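Local coordinates for cytosol aminopeptidase (Staphylococcus aureus subsp. aureus, PDB 3KZW), which probably removes amino acids one at a time from the N-termini of peptides, as a metal-dependent leucyl aminopeptidase of the cytosol aminopeptidase family, at residues T39-I44 with D135-K140; R94-G99 with G116-Y121. All blocks are in the same frame, centred on the assembly; numbering follows the deposited sequence.

Both contacts lie in the N-terminal alpha/beta domain, about 11 Å apart centre to centre, and both are buried. They use neighbouring parallel strands of one mixed sheet: 39-45 in interaction 1 and 91-101 in interaction 2, joined by backbone hydrogen bonds such as Ile-96 N to Leu-40 O (2.7 Å). Along the chain, interaction 2 is nested inside the loop closed by interaction 1. Interaction 1 sets a loop against a strand and mixes a hydroxyl-to-backbone bond with a phenylalanine ring on glycine. Interaction 2 packs helix 108-124 on the sheet through aliphatic side chains, with a polar pair at one end. Leu-118 and Phe-137 touch both strands.

Interaction 1: residues T39-I44 with D135-K140; sequences TLIIGI and DSFISK
The Phe-137 ring lays one face over Gly-43 CA, which sits 4.1 Å from the ring centroid and 22° off its normal, a CH-pi contact offset toward the rim. At the edge of the ring, near its plane, Phe-137 CZ meets Ile-41 CG2 at 4.3 Å. This joins strand 39-45, in the mixed sheet of the N-terminal alpha/beta domain, to the loop that follows the adjacent parallel strand 129-133 and leads to helix 144-157. Gly-43 has no side chain, consistent with the ring lying over its backbone; Phe-137 CE1 is 3.5 Å from Gly-43 N. Farther out, Phe-137 stacks with Trp-115 and touches Ile-114, both of helix 108-124, so the ring also meets that helix. Ser-136 supplies the polar half of the contact. Its OG stands between its own backbone N and carbonyl carbon (chi1 66°) and is also hydrogen-bonded to Leu-133 O, which ties the short 3-10 segment back to the end of strand 129-133. Ile-42 CG2 packs beside Ser-136 OG at 3.7 Å. The Gly-43 amide is thereby satisfied by a side chain: Gly-43 N donates to Ser-136 OG at 3.0 Å, nearly straight at an N-H...O angle of 163°.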
ATOM      1  N   THR A  39     -34.805  39.544 -29.142  1.00 11.21           N
ATOM      2  CA  THR A  39     -33.482  39.018 -28.814  1.00 10.60           C
ATOM      3  C   THR A  39     -32.673  38.802 -30.097  1.00 10.21           C
ATOM      4  O   THR A  39     -33.196  38.311 -31.099  1.00 10.12           O
ATOM      5  CB  THR A  39     -33.581  37.705 -27.998  1.00 10.64           C
ATOM      6  OG1 THR A  39     -34.562  37.854 -26.964  1.00 10.55           O
ATOM      7  CG2 THR A  39     -32.246  37.352 -27.361  1.00 10.57           C
ATOM      8  N   LEU A  40     -31.393  39.166 -30.051  1.00  9.74           N
ATOM      9  CA  LEU A  40     -30.536  39.196 -31.229  1.00  9.24           C
ATOM     10  C   LEU A  40     -29.164  38.583 -30.949  1.00  9.00           C
ATOM     11  O   LEU A  40     -28.526  38.919 -29.951  1.00  9.00           O
ATOM     12  CB  LEU A  40     -30.367  40.647 -31.679  1.00  9.24           C
ATOM     13  CG  LEU A  40     -29.676  40.954 -33.004  1.00  9.17           C
ATOM     14  CD1 LEU A  40     -30.595  40.616 -34.157  1.00  9.26           C
ATOM     15  CD2 LEU A  40     -29.285  42.418 -33.055  1.00  9.03           C
ATOM     16  N   ILE A  41     -28.714  37.692 -31.834  1.00  8.66           N
ATOM     17  CA  ILE A  41     -27.405  37.040 -31.690  1.00  8.28           C
ATOM     18  C   ILE A  41     -26.460  37.401 -32.839  1.00  8.18           C
ATOM     19  O   ILE A  41     -26.785  37.195 -34.013  1.00  8.15           O
ATOM     20  CB  ILE A  41     -27.521  35.494 -31.584  1.00  8.25           C
ATOM     21  CG1 ILE A  41     -28.453  35.089 -30.437  1.00  8.06           C
ATOM     22  CG2 ILE A  41     -26.137  34.864 -31.401  1.00  8.06           C
ATOM     23  CD1 ILE A  41     -28.934  33.652 -30.506  1.00  7.73           C
ATOM     24  N   ILE A  42     -25.291  37.936 -32.485  1.00  8.03           N
ATOM     25  CA  ILE A  42     -24.256  38.303 -33.455  1.00  7.84           C
ATOM     26  C   ILE A  42     -22.895  37.769 -33.014  1.00  7.90           C
ATOM     27  O   ILE A  42     -22.549  37.838 -31.836  1.00  7.98           O
ATOM     28  CB  ILE A  42     -24.158  39.841 -33.636  1.00  7.78           C
ATOM     29  CG1 ILE A  42     -25.527  40.441 -33.983  1.00  7.57           C
ATOM     30  CG2 ILE A  42     -23.117  40.200 -34.704  1.00  7.75           C
ATOM     31  CD1 ILE A  42     -25.563  41.958 -34.016  1.00  7.06           C
ATOM     32  N   GLY A  43     -22.135  37.228 -33.962  1.00  7.99           N
ATOM     33  CA  GLY A  43     -20.757  36.816 -33.710  1.00  8.08           C
ATOM     34  C   GLY A  43     -19.804  37.977 -33.924  1.00  8.19           C
ATOM     35  O   GLY A  43     -19.928  38.715 -34.903  1.00  8.20           O
ATOM     36  N   ILE A  44     -18.850  38.138 -33.011  1.00  8.33           N
ATOM     37  CA  ILE A  44     -17.920  39.267 -33.064  1.00  8.57           C
ATOM     38  C   ILE A  44     -16.467  38.815 -33.244  1.00  8.87           C
ATOM     39  O   ILE A  44     -15.913  38.134 -32.378  1.00  8.88           O
ATOM     40  CB  ILE A  44     -18.062  40.195 -31.817  1.00  8.53           C
ATOM     41  CG1 ILE A  44     -19.495  40.748 -31.688  1.00  8.34           C
ATOM     42  CG2 ILE A  44     -17.028  41.329 -31.848  1.00  8.54           C
ATOM     43  CD1 ILE A  44     -19.997  41.576 -32.874  1.00  7.83           C
ATOM     44  N   ASP A 135     -24.656  35.584 -41.111  1.00  2.66           N
ATOM     45  CA  ASP A 135     -23.607  36.200 -41.925  1.00  2.65           C
ATOM     46  C   ASP A 135     -22.400  36.670 -41.115  1.00  2.67           C
ATOM     47  O   ASP A 135     -21.296  36.782 -41.652  1.00  2.73           O
ATOM     48  CB  ASP A 135     -24.171  37.366 -42.744  1.00  2.66           C
ATOM     49  CG  ASP A 135     -25.113  36.911 -43.851  1.00  2.73           C
ATOM     50  OD1 ASP A 135     -25.178  35.696 -44.142  1.00  2.73           O
ATOM     51  OD2 ASP A 135     -25.788  37.780 -44.439  1.00  2.74           O
ATOM     52  N   SER A 136     -22.614  36.939 -39.828  1.00  2.64           N
ATOM     53  CA  SER A 136     -21.544  37.381 -38.937  1.00  2.65           C
ATOM     54  C   SER A 136     -20.660  36.221 -38.481  1.00  2.67           C
ATOM     55  O   SER A 136     -19.589  36.438 -37.913  1.00  2.70           O
ATOM     56  CB  SER A 136     -22.123  38.120 -37.723  1.00  2.68           C
ATOM     57  OG  SER A 136     -22.883  37.254 -36.897  1.00  2.66           O
ATOM     58  N   PHE A 137     -21.118  34.995 -38.729  1.00  2.67           N
ATOM     59  CA  PHE A 137     -20.382  33.788 -38.354  1.00  2.69           C
ATOM     60  C   PHE A 137     -19.579  33.206 -39.516  1.00  2.73           C
ATOM     61  O   PHE A 137     -18.629  32.449 -39.304  1.00  2.76           O
ATOM     62  CB  PHE A 137     -21.341  32.730 -37.804  1.00  2.68           C
ATOM     63  CG  PHE A 137     -21.866  33.042 -36.431  1.00  2.68           C
ATOM     64  CD1 PHE A 137     -22.965  33.878 -36.264  1.00  2.64           C
ATOM     65  CD2 PHE A 137     -21.264  32.497 -35.305  1.00  2.62           C
ATOM     66  CE1 PHE A 137     -23.451  34.170 -35.002  1.00  2.60           C
ATOM     67  CE2 PHE A 137     -21.748  32.783 -34.034  1.00  2.68           C
ATOM     68  CZ  PHE A 137     -22.845  33.621 -33.884  1.00  2.64           C
ATOM     69  N   ILE A 138     -19.971  33.568 -40.736  1.00  2.74           N
ATOM     70  CA  ILE A 138     -19.351  33.055 -41.955  1.00  2.77           C
ATOM     71  C   ILE A 138     -18.343  34.057 -42.497  1.00  2.88           C
ATOM     72  O   ILE A 138     -18.664  35.229 -42.705  1.00  2.87           O
ATOM     73  CB  ILE A 138     -20.414  32.748 -43.035  1.00  2.77           C
ATOM     74  CG1 ILE A 138     -21.477  31.794 -42.478  1.00  2.74           C
ATOM     75  CG2 ILE A 138     -19.762  32.175 -44.299  1.00  2.68           C
ATOM     76  CD1 ILE A 138     -22.834  31.916 -43.153  1.00  2.79           C
ATOM     77  N   SER A 139     -17.121  33.587 -42.719  1.00  3.02           N
ATOM     78  CA  SER A 139     -16.070  34.447 -43.236  1.00  3.13           C
ATOM     79  C   SER A 139     -15.632  34.006 -44.619  1.00  3.20           C
ATOM     80  O   SER A 139     -16.011  32.935 -45.101  1.00  3.28           O
ATOM     81  CB  SER A 139     -14.870  34.472 -42.283  1.00  3.13           C
ATOM     82  OG  SER A 139     -14.148  33.255 -42.341  1.00  3.28           O
ATOM     83  N   LYS A 140     -14.829  34.857 -45.247  1.00  3.31           N
ATOM     84  CA  LYS A 140     -14.172  34.565 -46.513  1.00  3.34           C
ATOM     85  C   LYS A 140     -13.206  33.378 -46.387  1.00  3.35           C
ATOM     86  O   LYS A 140     -12.878  32.733 -47.382  1.00  3.34           O
ATOM     87  CB  LYS A 140     -13.424  35.817 -46.993  1.00  3.34           C
ATOM     88  CG  LYS A 140     -12.561  36.481 -45.906  1.00  3.57           C
ATOM     89  CD  LYS A 140     -11.934  37.804 -46.340  1.00  4.02           C
ATOM     90  CE  LYS A 140     -12.843  38.990 -46.064  1.00  4.42           C
ATOM     91  NZ  LYS A 140     -12.076  40.262 -45.968  1.00  4.54           N
TER

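Interaction 2: residues R94-G99 with G116-Y121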
ATOM      1  N   ARG A  94     -32.341  42.726 -26.797  1.00  2.64           N
ATOM      2  CA  ARG A  94     -31.330  42.033 -26.016  1.00  2.63           C
ATOM      3  C   ARG A  94     -30.305  41.467 -26.989  1.00  2.61           C
ATOM      4  O   ARG A  94     -30.599  40.536 -27.738  1.00  2.61           O
ATOM      5  CB  ARG A  94     -31.959  40.913 -25.180  1.00  2.65           C
ATOM      6  CG  ARG A  94     -30.992  40.226 -24.226  1.00  2.62           C
ATOM      7  CD  ARG A  94     -31.628  39.021 -23.560  1.00  2.63           C
ATOM      8  NE  ARG A  94     -30.706  38.373 -22.633  1.00  2.63           N
ATOM      9  CZ  ARG A  94     -30.994  37.303 -21.898  1.00  2.65           C
ATOM     10  NH1 ARG A  94     -32.192  36.737 -21.968  1.00  2.71           N
ATOM     11  NH2 ARG A  94     -30.076  36.794 -21.090  1.00  2.69           N
ATOM     12  N   LEU A  95     -29.110  42.049 -26.990  1.00  2.62           N
ATOM     13  CA  LEU A  95     -28.038  41.595 -27.868  1.00  2.65           C
ATOM     14  C   LEU A  95     -27.166  40.552 -27.181  1.00  2.65           C
ATOM     15  O   LEU A  95     -26.683  40.775 -26.072  1.00  2.65           O
ATOM     16  CB  LEU A  95     -27.190  42.778 -28.343  1.00  2.66           C
ATOM     17  CG  LEU A  95     -25.998  42.503 -29.269  1.00  2.64           C
ATOM     18  CD1 LEU A  95     -26.433  41.792 -30.539  1.00  2.61           C
ATOM     19  CD2 LEU A  95     -25.266  43.794 -29.601  1.00  2.60           C
ATOM     20  N   ILE A  96     -26.982  39.416 -27.849  1.00  2.65           N
ATOM     21  CA  ILE A  96     -26.104  38.357 -27.366  1.00  2.64           C
ATOM     22  C   ILE A  96     -24.917  38.203 -28.314  1.00  2.68           C
ATOM     23  O   ILE A  96     -25.079  37.920 -29.503  1.00  2.66           O
ATOM     24  CB  ILE A  96     -26.850  37.017 -27.185  1.00  2.65           C
ATOM     25  CG1 ILE A  96     -27.961  37.169 -26.141  1.00  2.63           C
ATOM     26  CG2 ILE A  96     -25.877  35.906 -26.767  1.00  2.70           C
ATOM     27  CD1 ILE A  96     -28.975  36.049 -26.138  1.00  2.64           C
ATOM     28  N   THR A  97     -23.726  38.400 -27.761  1.00  2.71           N
ATOM     29  CA  THR A  97     -22.486  38.393 -28.520  1.00  2.67           C
ATOM     30  C   THR A  97     -21.625  37.199 -28.127  1.00  2.69           C
ATOM     31  O   THR A  97     -21.451  36.914 -26.941  1.00  2.70           O
ATOM     32  CB  THR A  97     -21.731  39.727 -28.304  1.00  2.65           C
ATOM     33  OG1 THR A  97     -22.191  40.686 -29.263  1.00  2.77           O
ATOM     34  CG2 THR A  97     -20.221  39.564 -28.441  1.00  2.74           C
ATOM     35  N   VAL A  98     -21.111  36.492 -29.133  1.00  2.67           N
ATOM     36  CA  VAL A  98     -20.102  35.456 -28.918  1.00  2.67           C
ATOM     37  C   VAL A  98     -18.846  35.780 -29.732  1.00  2.66           C
ATOM     38  O   VAL A  98     -18.926  36.054 -30.929  1.00  2.68           O
ATOM     39  CB  VAL A  98     -20.647  34.021 -29.209  1.00  2.67           C
ATOM     40  CG1 VAL A  98     -21.161  33.890 -30.639  1.00  2.63           C
ATOM     41  CG2 VAL A  98     -19.597  32.958 -28.903  1.00  2.62           C
ATOM     42  N   GLY A  99     -17.696  35.771 -29.065  1.00  2.67           N
ATOM     43  CA  GLY A  99     -16.422  36.084 -29.705  1.00  2.64           C
ATOM     44  C   GLY A  99     -15.975  35.031 -30.701  1.00  2.64           C
ATOM     45  O   GLY A  99     -16.183  33.833 -30.490  1.00  2.62           O
ATOM     46  N   GLY A 116     -20.754  26.020 -29.070  1.00  2.68           N
ATOM     47  CA  GLY A 116     -20.937  25.342 -27.791  1.00  2.63           C
ATOM     48  C   GLY A 116     -21.335  26.279 -26.670  1.00  2.62           C
ATOM     49  O   GLY A 116     -22.380  26.096 -26.047  1.00  2.67           O
ATOM     50  N   HIS A 117     -20.506  27.289 -26.420  1.00  2.58           N
ATOM     51  CA  HIS A 117     -20.778  28.261 -25.362  1.00  2.62           C
ATOM     52  C   HIS A 117     -22.047  29.075 -25.617  1.00  2.63           C
ATOM     53  O   HIS A 117     -22.764  29.426 -24.675  1.00  2.61           O
ATOM     54  CB  HIS A 117     -19.584  29.193 -25.140  1.00  2.58           C
ATOM     55  CG  HIS A 117     -18.426  28.545 -24.446  1.00  2.62           C
ATOM     56  ND1 HIS A 117     -17.144  29.046 -24.516  1.00  2.69           N
ATOM     57  CD2 HIS A 117     -18.352  27.431 -23.679  1.00  2.63           C
ATOM     58  CE1 HIS A 117     -16.331  28.272 -23.819  1.00  2.71           C
ATOM     59  NE2 HIS A 117     -17.039  27.284 -23.301  1.00  2.63           N
ATOM     60  N   LEU A 118     -22.319  29.363 -26.890  1.00  2.65           N
ATOM     61  CA  LEU A 118     -23.509  30.114 -27.285  1.00  2.64           C
ATOM     62  C   LEU A 118     -24.796  29.369 -26.942  1.00  2.67           C
ATOM     63  O   LEU A 118     -25.636  29.894 -26.216  1.00  2.68           O
ATOM     64  CB  LEU A 118     -23.472  30.454 -28.779  1.00  2.67           C
ATOM     65  CG  LEU A 118     -24.669  31.227 -29.353  1.00  2.68           C
ATOM     66  CD1 LEU A 118     -24.756  32.634 -28.767  1.00  2.66           C
ATOM     67  CD2 LEU A 118     -24.607  31.276 -30.867  1.00  2.59           C
ATOM     68  N   PHE A 119     -24.938  28.147 -27.458  1.00  2.70           N
ATOM     69  CA  PHE A 119     -26.142  27.343 -27.228  1.00  2.68           C
ATOM     70  C   PHE A 119     -26.348  26.976 -25.754  1.00  2.68           C
ATOM     71  O   PHE A 119     -27.483  26.835 -25.298  1.00  2.67           O
ATOM     72  CB  PHE A 119     -26.146  26.087 -28.106  1.00  2.64           C
ATOM     73  CG  PHE A 119     -26.268  26.371 -29.580  1.00  2.65           C
ATOM     74  CD1 PHE A 119     -27.262  27.224 -30.064  1.00  2.69           C
ATOM     75  CD2 PHE A 119     -25.405  25.772 -30.488  1.00  2.67           C
ATOM     76  CE1 PHE A 119     -27.375  27.483 -31.429  1.00  2.64           C
ATOM     77  CE2 PHE A 119     -25.515  26.026 -31.856  1.00  2.70           C
ATOM     78  CZ  PHE A 119     -26.500  26.880 -32.324  1.00  2.59           C
ATOM     79  N   GLN A 120     -25.246  26.833 -25.019  1.00  2.69           N
ATOM     80  CA  GLN A 120     -25.298  26.603 -23.574  1.00  2.65           C
ATOM     81  C   GLN A 120     -25.857  27.818 -22.841  1.00  2.64           C
ATOM     82  O   GLN A 120     -26.636  27.673 -21.900  1.00  2.66           O
ATOM     83  CB  GLN A 120     -23.915  26.246 -23.026  1.00  2.62           C
ATOM     84  CG  GLN A 120     -23.514  24.799 -23.266  1.00  2.65           C
ATOM     85  CD  GLN A 120     -22.070  24.512 -22.899  1.00  2.67           C
ATOM     86  OE1 GLN A 120     -21.323  25.410 -22.506  1.00  2.72           O
ATOM     87  NE2 GLN A 120     -21.668  23.253 -23.031  1.00  2.60           N
ATOM     88  N   TYR A 121     -25.455  29.010 -23.280  1.00  2.65           N
ATOM     89  CA  TYR A 121     -25.975  30.254 -22.719  1.00  2.65           C
ATOM     90  C   TYR A 121     -27.461  30.423 -23.036  1.00  2.68           C
ATOM     91  O   TYR A 121     -28.251  30.774 -22.158  1.00  2.65           O
ATOM     92  CB  TYR A 121     -25.173  31.463 -23.216  1.00  2.60           C
ATOM     93  CG  TYR A 121     -25.619  32.768 -22.594  1.00  2.66           C
ATOM     94  CD1 TYR A 121     -25.196  33.133 -21.318  1.00  2.62           C
ATOM     95  CD2 TYR A 121     -26.475  33.633 -23.276  1.00  2.67           C
ATOM     96  CE1 TYR A 121     -25.608  34.325 -20.736  1.00  2.64           C
ATOM     97  CE2 TYR A 121     -26.898  34.830 -22.701  1.00  2.65           C
ATOM     98  CZ  TYR A 121     -26.458  35.170 -21.432  1.00  2.69           C
ATOM     99  OH  TYR A 121     -26.872  36.352 -20.859  1.00  2.68           O
TER
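Leu-118 CD1 reaches Ile-96 CG2 at 4.0 Å and Val-98 CG1 at 4.2 Å, bridging two residues of the strand with a single methyl. Tyr-121, one turn further along the helix, meets the other branch of Ile-96: Ile-96 CD1 comes up to the edge of the phenol ring, near its plane, 4.2 Å from Tyr-121 CE2. This is helix-on-sheet packing within a beta-alpha-beta crossover of the N-terminal alpha/beta domain: helix 108-124 runs back over the sheet and links parallel strands 91-101 and 129-133, with strand 39-45 between them. The axes of segments 94-99 and 116-121 approach to 9.1 Å, with directions 154° apart, roughly antiparallel. Torsions divide the work between the branches of Ile-96. CG2 lies anti to the backbone N and serves Leu-118, while CG1 lies anti to the carbonyl carbon (chi1 -62°) and carries CD1 to the tyrosine.

Around this apolar centre, Leu-118 also touches Ile-41 of strand 39-45, Val-98 touches Ile-81 and Phe-137, and Tyr-121 touches Thr-83 of strand 81-88. At the Arg-94 end the chemistry turns polar. The arginine is extended from CG to NE, and its NH2 makes a salt bridge with Glu-125 OE1, its stronger partner, which probably helps to position the guanidinium. Gln-71 of a second subunit packs on Arg-94. Tyr-121 OH lies at the guanidinium edge, near its plane, with the two flat groups turned 74° apart; Arg-94 NH2 donates to that oxygen in a weak hydrogen bond of 3.2 Å.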